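Local coordinates for uncharacterized protein (Bacteroides cellulosilyticus, PDB 5JVK) that probably hydrolyses O-glycosidic bonds, as a family 39 glycoside hydrolase from a gut symbiont, at residues V27-G32 and G58-I63; E33-L38 and A78-I83. All blocks are in the same frame, centred on the assembly; numbering follows the deposited sequence.

Contact 1 of 2, residues V27-G32 and G58-I63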
# COMPACT_ATOMS: atom_id res chain seq x y z
N VAL A 27 15.51 20.51 6.98
CA VAL A 27 16.01 19.13 6.90
C VAL A 27 16.79 18.65 8.13
O VAL A 27 16.70 17.48 8.50
CB VAL A 27 16.86 18.88 5.62
CG1 VAL A 27 16.06 19.26 4.37
CG2 VAL A 27 18.20 19.61 5.66
N ALA A 28 17.56 19.54 8.75
CA ALA A 28 18.43 19.16 9.87
C ALA A 28 18.84 20.36 10.74
O ALA A 28 18.52 21.50 10.43
CB ALA A 28 19.67 18.45 9.34
N LYS A 29 19.54 20.07 11.84
CA LYS A 29 20.06 21.09 12.76
C LYS A 29 21.54 20.84 13.07
O LYS A 29 21.97 19.69 13.22
CB LYS A 29 19.26 21.09 14.06
CG LYS A 29 19.59 22.23 15.02
CD LYS A 29 18.62 22.28 16.18
CE LYS A 29 19.04 23.33 17.21
NZ LYS A 29 18.03 23.47 18.30
N ASN A 30 22.31 21.92 13.16
CA ASN A 30 23.73 21.86 13.51
C ASN A 30 23.86 21.82 15.03
O ASN A 30 23.49 22.79 15.71
CB ASN A 30 24.45 23.08 12.94
CG ASN A 30 25.97 22.95 12.97
OD1 ASN A 30 26.53 22.17 13.74
ND2 ASN A 30 26.65 23.74 12.14
N LEU A 31 24.36 20.71 15.57
CA LEU A 31 24.66 20.58 17.00
C LEU A 31 26.16 20.76 17.32
O LEU A 31 26.61 20.37 18.40
CB LEU A 31 24.16 19.23 17.53
CG LEU A 31 22.68 18.90 17.37
CD1 LEU A 31 22.39 17.54 18.00
CD2 LEU A 31 21.79 19.98 17.99
N GLY A 32 26.92 21.36 16.39
CA GLY A 32 28.34 21.63 16.59
C GLY A 32 28.61 22.86 17.45
O GLY A 32 27.69 23.42 18.07
N GLY A 58 24.59 25.49 16.22
CA GLY A 58 23.31 25.71 16.91
C GLY A 58 22.13 26.09 16.02
O GLY A 58 21.00 26.15 16.51
N LYS A 59 22.37 26.33 14.73
CA LYS A 59 21.34 26.84 13.82
C LYS A 59 20.62 25.71 13.08
O LYS A 59 21.12 24.59 12.99
CB LYS A 59 21.95 27.80 12.78
CG LYS A 59 22.81 28.92 13.36
CD LYS A 59 22.01 29.87 14.24
CE LYS A 59 22.88 31.02 14.72
NZ LYS A 59 22.18 31.86 15.74
N GLU A 60 19.44 26.04 12.55
CA GLU A 60 18.64 25.11 11.75
C GLU A 60 19.07 25.19 10.28
O GLU A 60 19.23 26.29 9.74
CB GLU A 60 17.15 25.45 11.86
CG GLU A 60 16.54 25.25 13.24
CD GLU A 60 16.19 23.80 13.56
OE1 GLU A 60 16.57 22.89 12.79
OE2 GLU A 60 15.53 23.58 14.59
N LEU A 61 19.26 24.03 9.65
CA LEU A 61 19.55 23.96 8.21
C LEU A 61 18.24 23.94 7.42
O LEU A 61 17.47 22.98 7.52
CB LEU A 61 20.39 22.73 7.88
CG LEU A 61 20.69 22.44 6.40
CD1 LEU A 61 21.28 23.65 5.70
CD2 LEU A 61 21.61 21.24 6.27
N VAL A 62 18.02 24.98 6.62
CA VAL A 62 16.82 25.12 5.80
C VAL A 62 17.24 25.33 4.34
O VAL A 62 18.12 26.14 4.07
CB VAL A 62 15.95 26.30 6.28
CG1 VAL A 62 14.71 26.46 5.40
CG2 VAL A 62 15.55 26.10 7.74
N ILE A 63 16.60 24.60 3.42
CA ILE A 63 16.93 24.65 1.99
C ILE A 63 15.68 24.99 1.18
O ILE A 63 14.62 24.39 1.38
CB ILE A 63 17.53 23.31 1.49
CG1 ILE A 63 18.70 22.89 2.39
CG2 ILE A 63 17.99 23.43 0.04
CD1 ILE A 63 19.38 21.60 1.99
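Leu61 N gives its hydrogen to Ala28 O at 2.7 Å, the shortest of the four backbone bonds joining the two antiparallel segments. Two residues on, the straight bond from Asn30 N to Lys59 O (2.9 Å, 170° at the hydrogen) holds the other end, while Val27 N to Leu61 O and Gly58 N to Asn30 O are weak. Between the two strong bonds, Lys29 faces Glu60 in a non-hydrogen-bonded pair. With CG anti to its own N (chi1 -172°) and the chain fully extended, Lys29 runs along the other segment: CG lies 3.5 Å from Lys59 O, and CE 3.5 Å from Gly58 O. Glu60 bends at chi2 and crosses this chain obliquely; its OE2 comes within 3.7 Å of Lys29 CD but stays 4.5 Å from NZ, too far for a salt bridge. Shortening Lys29 to an alanine would probably uncover the Lys59 and Gly58 carbonyls and leave the Glu60 carboxylate without its nearby positive charge. Asn30 suits the strand end because its OD1 accepts from Gly32 N (2.8 Å), an Asx turn. Gly32 suits it too, since a CB there would come too close to Asn30 OD1. On the face carrying Ala28 and Leu61, Leu61 CD2 meets Val27 CG2 at 3.8 Å. This apolar face lies against the five-stranded sheet, where Leu61 touches Leu38 and Leu75, and on its other edge strand 23-30 pairs with strand 11-13.

Contact 2 of 2, residues E33-L38 and A78-I83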
# COMPACT_ATOMS: atom_id res chain seq x y z
N GLU A 33 29.87 23.27 17.50
CA GLU A 33 30.33 24.38 18.34
C GLU A 33 31.31 25.28 17.59
O GLU A 33 32.09 24.80 16.76
CB GLU A 33 31.00 23.84 19.61
CG GLU A 33 30.10 22.95 20.48
CD GLU A 33 30.83 22.30 21.64
OE1 GLU A 33 31.86 22.85 22.10
OE2 GLU A 33 30.37 21.24 22.11
N GLY A 34 31.27 26.58 17.87
CA GLY A 34 32.24 27.53 17.34
C GLY A 34 32.12 27.81 15.86
O GLY A 34 31.16 28.46 15.43
N ASN A 35 33.09 27.31 15.08
CA ASN A 35 33.19 27.58 13.63
C ASN A 35 32.76 26.39 12.75
O ASN A 35 33.04 26.36 11.55
CB ASN A 35 34.64 27.98 13.31
CG ASN A 35 34.80 28.59 11.92
OD1 ASN A 35 35.58 28.11 11.10
ND2 ASN A 35 34.05 29.66 11.65
N MET A 36 32.06 25.41 13.34
CA MET A 36 31.57 24.25 12.59
C MET A 36 30.34 24.63 11.75
O MET A 36 29.28 24.95 12.30
CB MET A 36 31.22 23.10 13.54
CG MET A 36 32.41 22.56 14.32
SD MET A 36 31.94 21.27 15.50
CE MET A 36 33.48 21.03 16.39
N ARG A 37 30.50 24.60 10.43
CA ARG A 37 29.41 24.86 9.48
C ARG A 37 28.81 23.55 8.97
O ARG A 37 29.56 22.63 8.63
CB ARG A 37 29.91 25.66 8.27
CG ARG A 37 30.29 27.10 8.55
CD ARG A 37 30.55 27.83 7.23
NE ARG A 37 31.22 29.12 7.42
CZ ARG A 37 30.64 30.26 7.82
NH1 ARG A 37 31.37 31.36 7.94
NH2 ARG A 37 29.33 30.30 8.10
N LEU A 38 27.48 23.48 8.91
CA LEU A 38 26.76 22.32 8.36
C LEU A 38 26.23 22.66 6.97
O LEU A 38 25.28 23.44 6.84
CB LEU A 38 25.61 21.91 9.29
CG LEU A 38 24.69 20.76 8.86
CD1 LEU A 38 25.47 19.49 8.55
CD2 LEU A 38 23.66 20.50 9.95
N ALA A 78 31.82 20.58 9.01
CA ALA A 78 33.25 20.89 8.86
C ALA A 78 33.65 22.21 9.52
O ALA A 78 32.86 23.16 9.55
CB ALA A 78 33.63 20.90 7.39
N ASP A 79 34.88 22.26 10.03
CA ASP A 79 35.40 23.45 10.71
C ASP A 79 35.82 24.51 9.68
O ASP A 79 35.20 25.58 9.60
CB ASP A 79 36.57 23.08 11.63
CG ASP A 79 37.05 24.25 12.48
OD1 ASP A 79 38.21 24.67 12.31
OD2 ASP A 79 36.25 24.75 13.30
N ASN A 80 36.85 24.21 8.89
CA ASN A 80 37.30 25.06 7.78
C ASN A 80 37.53 24.22 6.53
O ASN A 80 36.88 24.43 5.51
CB ASN A 80 38.57 25.82 8.17
CG ASN A 80 38.32 26.91 9.19
OD1 ASN A 80 38.86 26.87 10.30
ND2 ASN A 80 37.51 27.89 8.83
N GLU A 81 38.47 23.28 6.63
CA GLU A 81 38.69 22.25 5.61
C GLU A 81 38.83 20.86 6.25
O GLU A 81 39.39 19.94 5.64
CB GLU A 81 39.93 22.59 4.77
CG GLU A 81 39.89 23.98 4.14
CD GLU A 81 41.07 24.26 3.22
OE1 GLU A 81 42.21 23.89 3.58
OE2 GLU A 81 40.86 24.85 2.14
N ASN A 82 38.29 20.70 7.46
CA ASN A 82 38.40 19.48 8.26
C ASN A 82 37.00 18.88 8.43
O ASN A 82 36.22 19.37 9.24
CB ASN A 82 39.00 19.78 9.64
CG ASN A 82 40.49 20.06 9.59
OD1 ASN A 82 41.01 20.54 8.58
ND2 ASN A 82 41.18 19.76 10.68
N ILE A 83 36.71 17.84 7.66
CA ILE A 83 35.39 17.19 7.67
C ILE A 83 35.21 16.41 8.98
O ILE A 83 35.78 15.34 9.15
CB ILE A 83 35.20 16.27 6.44
CG1 ILE A 83 35.21 17.10 5.14
CG2 ILE A 83 33.89 15.48 6.54
CD1 ILE A 83 35.49 16.29 3.89
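With chi1 near trans in both, -166° in Asn35 and -173° in Asp79, each CG stands anti to its backbone N, and Asp79 OD2 comes up to Asn35 CB at 3.6 Å. Asn80 crosses Asn35 at about a right angle, the two amide planes 42° apart. Below these polar groups the backbones pair. Arg37 N donates to Ala78 O at 2.9 Å and Ala78 N to Arg37 O at 3.1 Å, the reciprocal bonds of an antiparallel hydrogen-bonded pair. The Ala78 methyl lies on the same face of the sheet as the Arg37 side chain. A CA-H of Met36 adds a contact to the same Ala78 O (3.5 Å). The approach to the pair is a type II' turn from Glu33 to Met36; Gly34 fits its second position, where phi is positive, and a weak bond from Glu33 N to Met36 SD runs across the turn. Beyond the pair the contact is rich in acceptors: Asn35 O and Asp79 O lie 3.0 Å apart with no hydrogen between them. The two reciprocal Arg37-Ala78 bonds thus carry the grip, and the polar side chains of Asn35 and Asn80 around them suit an exposed surface.

How the contacts relate
From the N terminus, strand 23-30 leads through a tight turn into strand 37-44, so the first segments of contact 1 and contact 2 adjoin in the chain. Contact 1 then closes a loop that holds strands 37-44 and 50-55, returning at 58-63. Contact 2 opens within that loop and closes at the end of strand 69-78, so the two cross. Contact 1 belongs to the three-stranded sheet and contact 2 to the five-stranded one, and the pair ties these two packed sheets at one end of the N-terminal beta region, far from the barrel. Their centres are about 13 Å apart, and Asn30 ND2 bridges them by a probable hydrogen bond to Met36 O (2.9 Å).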